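Local coordinates for computational Design of Enzyme (Synthetic construct, PDB 3TP4), which is of unknown function but was computationally designed, probably to hold an activated serine in a catalytic triad on a TIM-barrel scaffold, at residues L21-G26 with T359-R364; D263-A268 with D310-R315; D150-A155 with K208-F213; G38-G43 with A65-S70; Y97-D102 with R159-T164. One frame throughout, in Å; residues are numbered along the deposited sequence.

The five contacts lie in the (β/α)8 barrel, with the C-terminal β-domain outside them all. Contact 1 spans the others along the chain: it begins on helix 15-27, before the first barrel strand, and ends past the last. Contact 4 follows, joining the loop after strand 32-37 to neighbouring strand 66-70. Contacts 5 and 3 then interleave and contact 2 comes last; each sets a barrel helix against the loop entering a later strand. Contact 5 touches contacts 3, 4 and 1, their centres 14, 15 and 17 Å from its own; contacts 3 and 4 do not meet. Contact 2 lies about 33 Å from contact 5, centre to centre. Contact 1 joins the two ends of the barrel chain.

Contact 1: residues L21-G26 with T359-R364; sequences LSYLDG and TGAFDR
Y23 and A361 bring their CA atoms to 5.3 Å where helix 15-27, which precedes the first strand of the TIM barrel, runs beside the irregular loop T359-R364. This loop lies between strands 352-353 and 366-368, so the contact joins the beginning of the barrel domain to its closing stretch. The Y23 ring is the main apolar element. Its CG is anti to the backbone N (chi1 166°), which swings the ring out from the helix and lays one face under the A361 methyl. A361 CB sits 3.9 Å from the ring centroid, almost on the normal, a CH-pi contact. At the far end of the ring, Y23 OH shares a water with the backbone N of T359; the water lies in the ring plane, 2.9 Å from OH, and accepts from T359 N.

R364 comes in at the edge of the Y23 ring, its NH1 near the ring plane. Its chain bends at chi2 and chi3, and the flat guanidinium ends up with one face over the helix backbone, Y23 CA standing 3.6 Å above its centre. S22 OG meets the edge of the same group and also bonds to E4, so the hydroxyl links the helix, R364 and the N-terminal strand. The grip is side-on: NE and NH2 of R364 both donate, nearly in the guanidinium plane, to S22 OG, at 3.3 Å from NE and 3.2 Å from NH2.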
# COMPACT_ATOMS: atom_id res chain seq x y z
N LEU A 21 10.41 -9.97 -0.33
CA LEU A 21 9.13 -10.52 0.12
C LEU A 21 9.33 -11.75 1.00
O LEU A 21 8.65 -11.94 2.00
CB LEU A 21 8.22 -10.83 -1.06
CG LEU A 21 6.77 -11.16 -0.70
CD1 LEU A 21 6.13 -10.04 0.10
CD2 LEU A 21 5.95 -11.47 -1.98
N SER A 22 10.30 -12.59 0.63
CA SER A 22 10.67 -13.75 1.44
C SER A 22 11.21 -13.33 2.80
O SER A 22 10.88 -13.94 3.82
CB SER A 22 11.72 -14.60 0.72
OG SER A 22 12.20 -15.63 1.57
N TYR A 23 12.06 -12.32 2.81
CA TYR A 23 12.65 -11.84 4.06
C TYR A 23 11.57 -11.32 5.00
O TYR A 23 11.56 -11.66 6.19
CB TYR A 23 13.71 -10.77 3.77
CG TYR A 23 14.13 -9.99 4.99
CD1 TYR A 23 15.15 -10.45 5.83
CD2 TYR A 23 13.50 -8.79 5.31
CE1 TYR A 23 15.53 -9.73 6.94
CE2 TYR A 23 13.87 -8.07 6.41
CZ TYR A 23 14.89 -8.54 7.22
OH TYR A 23 15.24 -7.80 8.33
N LEU A 24 10.67 -10.49 4.48
CA LEU A 24 9.61 -9.92 5.31
C LEU A 24 8.72 -11.02 5.92
O LEU A 24 8.29 -10.90 7.06
CB LEU A 24 8.78 -8.91 4.51
CG LEU A 24 9.56 -7.64 4.11
CD1 LEU A 24 8.76 -6.79 3.09
CD2 LEU A 24 9.93 -6.83 5.36
N ASP A 25 8.44 -12.08 5.17
CA ASP A 25 7.65 -13.18 5.75
C ASP A 25 8.46 -13.88 6.84
O ASP A 25 7.95 -14.21 7.90
CB ASP A 25 7.22 -14.18 4.67
CG ASP A 25 6.15 -15.15 5.17
OD1 ASP A 25 5.27 -14.75 5.96
OD2 ASP A 25 6.20 -16.33 4.76
N GLY A 26 9.75 -14.10 6.56
CA GLY A 26 10.61 -14.84 7.48
C GLY A 26 10.86 -14.16 8.80
O GLY A 26 11.07 -14.83 9.82
N THR A 359 19.59 -7.94 7.71
CA THR A 359 20.57 -8.74 7.00
C THR A 359 19.89 -9.84 6.18
O THR A 359 18.86 -10.39 6.60
CB THR A 359 21.61 -9.35 7.99
OG1 THR A 359 22.55 -10.16 7.28
CG2 THR A 359 20.92 -10.20 9.03
N GLY A 360 20.44 -10.14 5.01
CA GLY A 360 19.88 -11.15 4.12
C GLY A 360 18.53 -10.78 3.50
O GLY A 360 17.77 -11.66 3.10
N ALA A 361 18.24 -9.49 3.40
CA ALA A 361 16.95 -9.05 2.87
C ALA A 361 16.87 -9.19 1.36
O ALA A 361 15.80 -9.50 0.82
CB ALA A 361 16.65 -7.62 3.29
N PHE A 362 17.99 -8.99 0.67
CA PHE A 362 17.95 -8.84 -0.78
C PHE A 362 18.71 -9.89 -1.58
O PHE A 362 18.60 -9.93 -2.81
CB PHE A 362 18.42 -7.45 -1.20
CG PHE A 362 17.65 -6.34 -0.57
CD1 PHE A 362 16.33 -6.09 -0.94
CD2 PHE A 362 18.23 -5.53 0.40
CE1 PHE A 362 15.61 -5.06 -0.36
CE2 PHE A 362 17.51 -4.50 0.99
CZ PHE A 362 16.19 -4.27 0.61
N ASP A 363 19.45 -10.76 -0.90
CA ASP A 363 20.38 -11.64 -1.59
C ASP A 363 19.93 -13.08 -1.56
O ASP A 363 20.71 -13.99 -1.84
CB ASP A 363 21.80 -11.49 -1.02
CG ASP A 363 21.88 -11.83 0.46
OD1 ASP A 363 20.84 -12.11 1.08
OD2 ASP A 363 23.00 -11.80 1.01
N ARG A 364 18.67 -13.30 -1.22
CA ARG A 364 18.12 -14.65 -1.19
C ARG A 364 17.83 -15.16 -2.60
O ARG A 364 17.65 -14.38 -3.54
CB ARG A 364 16.86 -14.70 -0.32
CG ARG A 364 17.17 -14.64 1.18
CD ARG A 364 16.20 -13.74 1.94
NE ARG A 364 15.10 -14.49 2.53
CZ ARG A 364 14.92 -14.68 3.84
NH1 ARG A 364 15.79 -14.19 4.72
NH2 ARG A 364 13.88 -15.37 4.27
O HOH W 1 17.41 -9.06 9.73

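Contact 2: residues D263-A268 with D310-R315; sequences DLRMIA and DPVASR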
# COMPACT_ATOMS: atom_id res chain seq x y z
N ASP A 263 -6.69 -7.09 16.35
CA ASP A 263 -6.47 -6.76 14.94
C ASP A 263 -5.13 -7.29 14.43
O ASP A 263 -5.04 -7.77 13.30
CB ASP A 263 -6.52 -5.25 14.71
CG ASP A 263 -7.95 -4.71 14.69
OD1 ASP A 263 -8.90 -5.52 14.69
OD2 ASP A 263 -8.11 -3.47 14.65
N LEU A 264 -4.08 -7.17 15.23
CA LEU A 264 -2.78 -7.67 14.80
C LEU A 264 -2.80 -9.19 14.64
O LEU A 264 -2.19 -9.74 13.71
CB LEU A 264 -1.64 -7.19 15.73
CG LEU A 264 -1.27 -5.70 15.61
CD1 LEU A 264 -0.27 -5.27 16.69
CD2 LEU A 264 -0.70 -5.36 14.23
N ARG A 265 -3.51 -9.88 15.53
CA ARG A 265 -3.67 -11.32 15.38
C ARG A 265 -4.39 -11.61 14.09
O ARG A 265 -4.00 -12.49 13.33
CB ARG A 265 -4.50 -11.91 16.53
CG ARG A 265 -3.76 -12.04 17.85
CD ARG A 265 -4.67 -12.68 18.91
NE ARG A 265 -5.11 -14.01 18.51
CZ ARG A 265 -4.52 -15.14 18.90
NH1 ARG A 265 -3.46 -15.08 19.69
NH2 ARG A 265 -4.99 -16.32 18.51
N MSE A 266 -5.47 -10.87 13.86
CA MSE A 266 -6.29 -11.09 12.68
C MSE A 266 -5.51 -10.96 11.39
O MSE A 266 -5.58 -11.83 10.52
CB MSE A 266 -7.46 -10.11 12.67
CG MSE A 266 -8.29 -10.19 11.42
SE MSE A 266 -9.56 -8.72 11.39
CE MSE A 266 -8.34 -7.19 11.18
N ILE A 267 -4.77 -9.86 11.23
CA ILE A 267 -4.04 -9.69 9.98
C ILE A 267 -2.96 -10.76 9.77
O ILE A 267 -2.73 -11.19 8.64
CB ILE A 267 -3.48 -8.26 9.77
CG1 ILE A 267 -2.31 -7.97 10.71
CG2 ILE A 267 -4.60 -7.21 9.91
CD1 ILE A 267 -1.62 -6.65 10.35
N ALA A 268 -2.30 -11.17 10.85
CA ALA A 268 -1.30 -12.23 10.78
C ALA A 268 -1.95 -13.54 10.35
O ALA A 268 -1.38 -14.30 9.57
CB ALA A 268 -0.61 -12.41 12.14
N ASP A 310 1.91 -11.79 22.56
CA ASP A 310 0.99 -12.62 21.79
C ASP A 310 1.69 -13.29 20.62
O ASP A 310 2.18 -12.61 19.71
CB ASP A 310 -0.17 -11.76 21.27
CG ASP A 310 -1.32 -12.59 20.75
OD1 ASP A 310 -1.19 -13.21 19.68
OD2 ASP A 310 -2.37 -12.61 21.42
N PRO A 311 1.73 -14.63 20.61
CA PRO A 311 2.52 -15.31 19.58
C PRO A 311 1.97 -15.14 18.17
O PRO A 311 2.68 -15.40 17.19
CB PRO A 311 2.47 -16.79 20.00
CG PRO A 311 1.28 -16.89 20.92
CD PRO A 311 1.16 -15.56 21.60
N VAL A 312 0.73 -14.70 18.05
CA VAL A 312 0.15 -14.51 16.72
C VAL A 312 0.22 -13.04 16.30
O VAL A 312 0.62 -12.74 15.18
CB VAL A 312 -1.31 -15.00 16.66
CG1 VAL A 312 -1.92 -14.69 15.28
CG2 VAL A 312 -1.38 -16.50 16.98
N ALA A 313 -0.17 -12.14 17.20
CA ALA A 313 -0.05 -10.70 16.94
C ALA A 313 1.41 -10.28 16.66
O ALA A 313 1.66 -9.32 15.96
CB ALA A 313 -0.62 -9.91 18.10
N SER A 314 2.36 -11.00 17.24
CA SER A 314 3.77 -10.68 17.00
C SER A 314 4.22 -11.09 15.58
O SER A 314 5.30 -10.70 15.13
CB SER A 314 4.66 -11.35 18.05
OG SER A 314 4.58 -12.75 17.92
N ARG A 315 3.38 -11.86 14.88
CA ARG A 315 3.69 -12.27 13.50
C ARG A 315 3.44 -11.15 12.47
O ARG A 315 2.70 -11.30 11.50
CB ARG A 315 3.01 -13.58 13.12
CG ARG A 315 3.60 -14.79 13.88
CD ARG A 315 2.91 -16.12 13.52
NE ARG A 315 2.94 -16.33 12.08
CZ ARG A 315 4.05 -16.53 11.37
NH1 ARG A 315 5.24 -16.56 11.96
NH2 ARG A 315 3.96 -16.68 10.05
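The guanidinium of R265 has V312 over one face, with CB standing 3.7 Å above the plane toward its rim and the CG2 methyl beside it, while the carboxylate carbon of D310 lies at its edge. Carboxylate and guanidinium are turned 77° apart, so the salt bridge is not a flat two-pronged pairing. A single nitrogen makes it: R265 NH1 reaches D310 OD1 at 2.9 Å, on the syn lone pair but tilted from the guanidinium plane, and bonds only weakly to OD2. R265 extends as far as CD and then bends at chi3 (60°), which turns NH1 back toward the loop.

D310 OD1 takes three donors. Besides R265 NH1 it accepts from its own loop, from V312 N on the anti side and from A313 N above the carboxylate plane, the latter bond 2.9 Å long between A313 N and OD1 and nearly straight. These bonds fix the rotation of the carboxylate and hold the turn closed. With alanine at D310, the R265 charge and both backbone N-H groups are likely to lose the acceptor they share, and the turn to relax.

Apolar packing continues along the helix. L264 CB meets A313 CB at 3.7 Å, and the A268 methyl fits under the V312-R315 type I turn, 3.9 Å from R315 CB. The polar end of R315 instead pairs with D272. The contact thus sets an Asx turn at D310 against helix 254-274, in the loop entering strand 318-321, an α-to-β connection of the TIM barrel.

Contact 3: residues D150-A155 with K208-F213; sequences DIAELA and KGVSNF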
# COMPACT_ATOMS: atom_id res chain seq x y z
N ASP A 150 4.54 8.75 -13.52
CA ASP A 150 5.56 9.34 -12.67
C ASP A 150 6.05 8.31 -11.65
O ASP A 150 7.24 8.23 -11.36
CB ASP A 150 4.98 10.56 -11.94
CG ASP A 150 4.88 11.77 -12.84
OD1 ASP A 150 5.56 11.79 -13.89
OD2 ASP A 150 4.13 12.71 -12.49
N ILE A 151 5.13 7.52 -11.11
CA ILE A 151 5.51 6.50 -10.14
C ILE A 151 6.38 5.45 -10.82
O ILE A 151 7.38 4.99 -10.26
CB ILE A 151 4.26 5.87 -9.47
CG1 ILE A 151 3.61 6.90 -8.53
CG2 ILE A 151 4.62 4.58 -8.72
CD1 ILE A 151 2.26 6.48 -7.99
N ALA A 152 6.03 5.09 -12.06
CA ALA A 152 6.83 4.13 -12.81
C ALA A 152 8.24 4.71 -13.05
O ALA A 152 9.24 3.98 -13.01
CB ALA A 152 6.15 3.78 -14.13
N GLU A 153 8.31 6.01 -13.28
CA GLU A 153 9.59 6.70 -13.46
C GLU A 153 10.44 6.59 -12.20
O GLU A 153 11.64 6.32 -12.25
CB GLU A 153 9.34 8.18 -13.77
CG GLU A 153 8.95 8.46 -15.21
CD GLU A 153 10.14 8.40 -16.16
OE1 GLU A 153 11.27 8.15 -15.67
OE2 GLU A 153 9.95 8.62 -17.37
N LEU A 154 9.80 6.80 -11.05
CA LEU A 154 10.50 6.71 -9.77
C LEU A 154 11.02 5.30 -9.57
O LEU A 154 12.17 5.09 -9.19
CB LEU A 154 9.56 7.07 -8.62
CG LEU A 154 10.13 6.78 -7.22
CD1 LEU A 154 11.28 7.73 -6.91
CD2 LEU A 154 9.05 6.87 -6.16
N ALA A 155 10.15 4.32 -9.82
CA ALA A 155 10.53 2.93 -9.70
C ALA A 155 11.81 2.66 -10.50
O ALA A 155 12.76 2.08 -9.98
CB ALA A 155 9.39 2.02 -10.18
N LYS A 208 3.49 -0.76 -17.72
CA LYS A 208 4.77 -0.04 -17.63
C LYS A 208 5.98 -0.95 -17.41
O LYS A 208 7.12 -0.53 -17.61
CB LYS A 208 4.70 1.03 -16.54
CG LYS A 208 3.56 2.01 -16.72
CD LYS A 208 3.67 2.80 -18.03
CE LYS A 208 4.88 3.72 -18.02
NZ LYS A 208 4.81 4.74 -19.10
N GLY A 209 5.75 -2.18 -16.97
CA GLY A 209 6.84 -3.11 -16.76
C GLY A 209 7.61 -2.92 -15.45
O GLY A 209 8.76 -3.36 -15.33
N VAL A 210 6.98 -2.28 -14.47
CA VAL A 210 7.61 -2.13 -13.16
C VAL A 210 7.89 -3.50 -12.57
O VAL A 210 7.01 -4.36 -12.53
CB VAL A 210 6.72 -1.32 -12.20
CG1 VAL A 210 7.28 -1.37 -10.77
CG2 VAL A 210 6.60 0.11 -12.68
N SER A 211 9.13 -3.71 -12.13
CA SER A 211 9.52 -5.03 -11.66
C SER A 211 10.12 -5.02 -10.25
O SER A 211 10.55 -6.06 -9.76
CB SER A 211 10.51 -5.68 -12.64
OG SER A 211 11.72 -4.94 -12.68
N ASN A 212 10.16 -3.86 -9.61
CA ASN A 212 10.76 -3.76 -8.27
C ASN A 212 9.77 -3.30 -7.20
O ASN A 212 10.17 -2.72 -6.19
CB ASN A 212 12.03 -2.88 -8.28
CG ASN A 212 11.77 -1.46 -8.78
OD1 ASN A 212 11.01 -1.26 -9.72
ND2 ASN A 212 12.39 -0.47 -8.14
N PHE A 213 8.48 -3.56 -7.42
CA PHE A 213 7.45 -3.28 -6.42
C PHE A 213 6.90 -4.54 -5.74
O PHE A 213 6.66 -5.58 -6.37
CB PHE A 213 6.26 -2.54 -7.04
CG PHE A 213 6.45 -1.06 -7.19
CD1 PHE A 213 7.64 -0.45 -6.85
CD2 PHE A 213 5.41 -0.27 -7.66
CE1 PHE A 213 7.80 0.91 -6.99
CE2 PHE A 213 5.56 1.09 -7.81
CZ PHE A 213 6.76 1.68 -7.47
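N212 ND2 donates to A155 O at 3.2 Å, linking the loop to the backbone of helix 141-157, and the same nitrogen also bonds to I166 O. The donor stands above the carbonyl plane of A155, 35° out of it and so not on a lone pair, and the N-H...O angle is 145°. N212 CG sits between the backbone N and the carbonyl carbon (chi1 59°), a torsion that folds the amide back over A155, with OD1 3.7 Å from the A155 methyl. Were N212 a leucine, A155 O and I166 O would probably lose the donor that bridges them.

Beyond the amide the meeting is apolar. F213 presents its rim to the helix: I151 CG2 lies in the ring plane, 3.7 Å from CE2, and the two side chains cross at about a right angle. The A155 methyl touches F213 CE1 at 3.7 Å. V210 CG1 stands over one face of that ring, toward its rim, and also reaches A155 CB, while V210 CG2 packs against A152 CB at 4.0 Å. K208 bends at chi2 and chi3 to lay its CB, CG and CE along A152; its NZ pairs with D149. The small alanines let the loop lie close. Here helix 141-157 meets the turn that leaves helix 190-207 through G209 and enters strand 213-217, an α-to-β connection of the TIM barrel.

Contact 4: residues G38-G43 with A65-S70; sequences GTTSSG and AVFGWS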
# COMPACT_ATOMS: atom_id res chain seq x y z
N GLY A 38 9.70 9.76 6.18
CA GLY A 38 10.55 10.88 5.83
C GLY A 38 11.69 11.02 6.81
O GLY A 38 12.00 12.12 7.29
N THR A 39 12.34 9.90 7.12
CA THR A 39 13.19 9.87 8.30
C THR A 39 14.49 10.65 8.11
O THR A 39 15.04 11.17 9.07
CB THR A 39 13.48 8.43 8.77
OG1 THR A 39 14.01 8.46 10.10
CG2 THR A 39 14.47 7.73 7.85
N THR A 40 14.96 10.72 6.86
CA THR A 40 16.15 11.49 6.54
C THR A 40 15.83 12.80 5.81
O THR A 40 16.73 13.48 5.33
CB THR A 40 17.17 10.69 5.68
OG1 THR A 40 16.54 10.24 4.47
CG2 THR A 40 17.73 9.50 6.44
N SER A 41 14.55 13.15 5.75
CA SER A 41 14.11 14.32 5.00
C SER A 41 13.46 15.38 5.90
O SER A 41 13.45 16.56 5.56
CB SER A 41 13.17 13.92 3.85
OG SER A 41 12.06 13.17 4.33
N SER A 42 12.92 14.95 7.03
CA SER A 42 12.35 15.86 8.03
C SER A 42 12.89 15.48 9.40
O SER A 42 12.75 14.34 9.82
CB SER A 42 10.83 15.76 8.05
OG SER A 42 10.29 15.92 6.75
N GLY A 43 13.51 16.43 10.10
CA GLY A 43 14.04 16.18 11.43
C GLY A 43 14.05 17.41 12.32
O GLY A 43 14.16 18.53 11.83
N ALA A 65 14.83 0.52 10.39
CA ALA A 65 14.95 -0.56 9.41
C ALA A 65 14.08 -0.28 8.20
O ALA A 65 14.36 -0.75 7.10
CB ALA A 65 14.56 -1.91 10.04
N VAL A 66 13.01 0.48 8.41
CA VAL A 66 12.12 0.85 7.31
C VAL A 66 12.09 2.37 7.12
O VAL A 66 11.87 3.12 8.07
CB VAL A 66 10.69 0.29 7.51
CG1 VAL A 66 9.69 1.03 6.62
CG2 VAL A 66 10.66 -1.24 7.24
N PHE A 67 12.34 2.82 5.89
CA PHE A 67 12.29 4.24 5.54
C PHE A 67 11.01 4.47 4.76
O PHE A 67 10.86 3.95 3.65
CB PHE A 67 13.49 4.62 4.64
CG PHE A 67 14.83 4.68 5.36
CD1 PHE A 67 15.34 3.57 6.02
CD2 PHE A 67 15.60 5.83 5.31
CE1 PHE A 67 16.59 3.62 6.65
CE2 PHE A 67 16.85 5.88 5.94
CZ PHE A 67 17.34 4.78 6.61
N GLY A 68 10.08 5.24 5.31
CA GLY A 68 8.82 5.50 4.62
C GLY A 68 8.85 6.84 3.87
O GLY A 68 9.54 7.76 4.29
N TRP A 69 8.09 6.92 2.78
CA TRP A 69 8.01 8.12 1.95
C TRP A 69 6.63 8.24 1.32
O TRP A 69 5.94 7.24 1.12
CB TRP A 69 9.00 8.03 0.80
CG TRP A 69 10.34 7.56 1.13
CD1 TRP A 69 10.85 6.32 0.89
CD2 TRP A 69 11.39 8.33 1.70
NE1 TRP A 69 12.15 6.26 1.29
CE2 TRP A 69 12.51 7.49 1.79
CE3 TRP A 69 11.49 9.65 2.15
CZ2 TRP A 69 13.73 7.92 2.33
CZ3 TRP A 69 12.70 10.08 2.68
CH2 TRP A 69 13.80 9.22 2.77
N SER A 70 6.22 9.47 0.99
CA SER A 70 4.94 9.68 0.30
C SER A 70 5.19 10.07 -1.16
O SER A 70 6.17 10.74 -1.45
CB SER A 70 4.14 10.78 0.98
OG SER A 70 3.78 10.41 2.30
O HOH W 2 12.01 7.85 5.18
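The CA atoms of G38 and W69 are 5.4 Å apart where the loop after strand 32-37 leaves its neighbour, strand 66-70, and a nearly straight backbone bond, G38 N to G68 O at 2.8 Å, continues the pairing. G68 O has a second donor in a water, 2.6 Å away, which in turn accepts from T39 N. That water lies 3.1 Å above one face of the W69 indole, toward its rim, and so bridges loop and strand there.

W69 offers the loop the far edge of its six-membered ring. T40 OG1 meets CH2 of W69 in the ring plane at 3.4 Å, and S41 OG stands at the same edge, 3.6 Å from W69 CZ3. The indole NE1 points elsewhere and bonds to N108. G38 O gathers the loop behind the edge, accepting from S41 N and S42 N on the same face of its carbonyl.

Strands 32-37 and 66-70 are the first two parallel strands of the TIM barrel, and the loop leaves the end of the barrel where S70 and H37 are hydrogen-bonded. With E320 they have the geometry of a charge-relay triad, consistent with the designed site.

F67 meets the methyls of T39 and T40. T39 OG1 is turned to S54 and H36, with OG1 anti to the backbone N (chi1 -165°), which leaves T39 CG2 directed to F67, 3.4 Å from CD2. T40 CG2 comes in at the ring edge, 3.8 Å from F67 CE2.

Contact 5: residues Y97-D102 with R159-T164; sequences YIRKAD and RRDDGT
The salt bridge of R99 with D161 carries most of this contact between helix 87-104 and the loop leading to strand 168-174, with a weak second pair, D102 with R160. R99 takes one carboxylate oxygen end-on: NH2 reaches D161 OD1 at 2.6 Å and NH1 reaches the same atom at 2.8 Å. Both bonds lie in the guanidinium plane, yet they meet OD1 differently, NH2 nearly along its C-O bond and NH1 from above the carboxylate. The two flat groups are turned 45° apart. R99 bends at chi3 (41°), and this carries its end round to the loop. In the weak pair, R160 NH1 stands 3.3 Å from D102 OD1; its approach to OD2 rests on a less certain position and adds little.

Hydrogen bonds to backbone atoms complete the grip. R99 NH1 also donates to R159 O, at 2.8 Å and in the carbonyl plane on a lone pair, so one nitrogen serves a backbone oxygen and a carboxylate together. Within the loop, the type I turn R160-G163 is closed by G163 N to R160 O, and D162 OD1 accepts from T164 N in an Asx turn. R159 NH1 bonds to G163 O at 2.9 Å, while its NH2 pairs with D156.

Van der Waals contact is slight: CG and CD of R99 lie alongside R159 O, each 3.2 Å from it. Since a single oxygen of D161 faces two nitrogens of R99, the charged form of D161 is likely to be favoured, and the loop is held to the helix mainly by polar bonds at the protein surface.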
# COMPACT_ATOMS: atom_id res chain seq x y z
N TYR A 97 17.26 9.75 -2.31
CA TYR A 97 17.01 9.44 -0.90
C TYR A 97 16.71 7.96 -0.69
O TYR A 97 17.05 7.40 0.35
CB TYR A 97 15.88 10.31 -0.37
CG TYR A 97 16.31 11.70 0.06
CD1 TYR A 97 17.27 12.41 -0.66
CD2 TYR A 97 15.75 12.30 1.18
CE1 TYR A 97 17.65 13.68 -0.26
CE2 TYR A 97 16.13 13.56 1.58
CZ TYR A 97 17.08 14.25 0.86
OH TYR A 97 17.45 15.51 1.27
N ILE A 98 16.06 7.33 -1.67
CA ILE A 98 15.79 5.89 -1.62
C ILE A 98 17.09 5.12 -1.75
O ILE A 98 17.31 4.13 -1.05
CB ILE A 98 14.81 5.45 -2.75
CG1 ILE A 98 13.37 5.79 -2.38
CG2 ILE A 98 14.93 3.95 -3.02
CD1 ILE A 98 12.37 5.62 -3.53
N ARG A 99 17.97 5.59 -2.63
CA ARG A 99 19.29 4.98 -2.80
C ARG A 99 20.11 5.07 -1.51
O ARG A 99 20.77 4.11 -1.10
CB ARG A 99 20.04 5.65 -3.96
CG ARG A 99 19.64 5.14 -5.35
CD ARG A 99 20.04 6.09 -6.48
NE ARG A 99 21.37 6.68 -6.29
CZ ARG A 99 22.51 6.02 -6.46
NH1 ARG A 99 22.49 4.74 -6.84
NH2 ARG A 99 23.67 6.63 -6.25
N LYS A 100 20.07 6.25 -0.89
CA LYS A 100 20.79 6.49 0.36
C LYS A 100 20.29 5.57 1.46
O LYS A 100 21.07 5.07 2.28
CB LYS A 100 20.64 7.95 0.77
CG LYS A 100 21.59 8.89 0.01
CD LYS A 100 21.22 10.36 0.18
CE LYS A 100 22.31 11.28 -0.43
NZ LYS A 100 21.78 12.64 -0.74
N ALA A 101 18.98 5.33 1.48
CA ALA A 101 18.38 4.49 2.51
C ALA A 101 18.81 3.06 2.27
O ALA A 101 19.14 2.33 3.21
CB ALA A 101 16.86 4.60 2.47
N ASP A 102 18.80 2.64 1.01
CA ASP A 102 19.25 1.31 0.65
C ASP A 102 20.71 1.15 1.06
O ASP A 102 21.11 0.10 1.57
CB ASP A 102 19.10 1.07 -0.86
CG ASP A 102 19.66 -0.28 -1.28
OD1 ASP A 102 19.02 -1.31 -0.99
OD2 ASP A 102 20.73 -0.31 -1.91
N ARG A 159 17.69 2.80 -8.38
CA ARG A 159 18.68 1.79 -8.71
C ARG A 159 19.97 2.05 -7.94
O ARG A 159 20.36 3.20 -7.76
CB ARG A 159 19.01 1.83 -10.20
CG ARG A 159 17.86 1.43 -11.11
CD ARG A 159 18.29 1.47 -12.58
NE ARG A 159 17.23 1.02 -13.48
CZ ARG A 159 17.14 -0.20 -14.00
NH1 ARG A 159 18.05 -1.12 -13.72
NH2 ARG A 159 16.13 -0.50 -14.81
N ARG A 160 20.61 0.99 -7.49
CA ARG A 160 21.93 1.10 -6.89
C ARG A 160 22.95 1.50 -7.94
O ARG A 160 22.67 1.48 -9.14
CB ARG A 160 22.32 -0.21 -6.22
CG ARG A 160 21.30 -0.64 -5.17
CD ARG A 160 21.92 -1.57 -4.15
NE ARG A 160 21.81 -2.97 -4.51
CZ ARG A 160 21.28 -3.90 -3.72
NH1 ARG A 160 20.83 -3.56 -2.52
NH2 ARG A 160 21.22 -5.16 -4.13
N ASP A 161 24.15 1.88 -7.49
CA ASP A 161 25.20 2.35 -8.39
C ASP A 161 25.53 1.30 -9.44
O ASP A 161 25.83 1.62 -10.59
CB ASP A 161 26.46 2.71 -7.61
CG ASP A 161 26.25 3.89 -6.68
OD1 ASP A 161 25.33 4.70 -6.93
OD2 ASP A 161 27.01 4.02 -5.70
N ASP A 162 25.47 0.04 -9.03
CA ASP A 162 25.73 -1.06 -9.96
C ASP A 162 24.53 -1.34 -10.86
O ASP A 162 24.51 -2.33 -11.59
CB ASP A 162 26.12 -2.32 -9.18
CG ASP A 162 24.95 -2.90 -8.42
OD1 ASP A 162 23.89 -2.23 -8.36
OD2 ASP A 162 25.10 -4.02 -7.89
N GLY A 163 23.52 -0.47 -10.81
CA GLY A 163 22.38 -0.58 -11.70
C GLY A 163 21.21 -1.41 -11.19
O GLY A 163 20.12 -1.40 -11.78
N THR A 164 21.42 -2.13 -10.09
CA THR A 164 20.39 -2.99 -9.53
C THR A 164 19.17 -2.19 -9.03
O THR A 164 19.32 -1.23 -8.28
CB THR A 164 20.94 -3.84 -8.36
OG1 THR A 164 22.07 -4.60 -8.82
CG2 THR A 164 19.88 -4.79 -7.84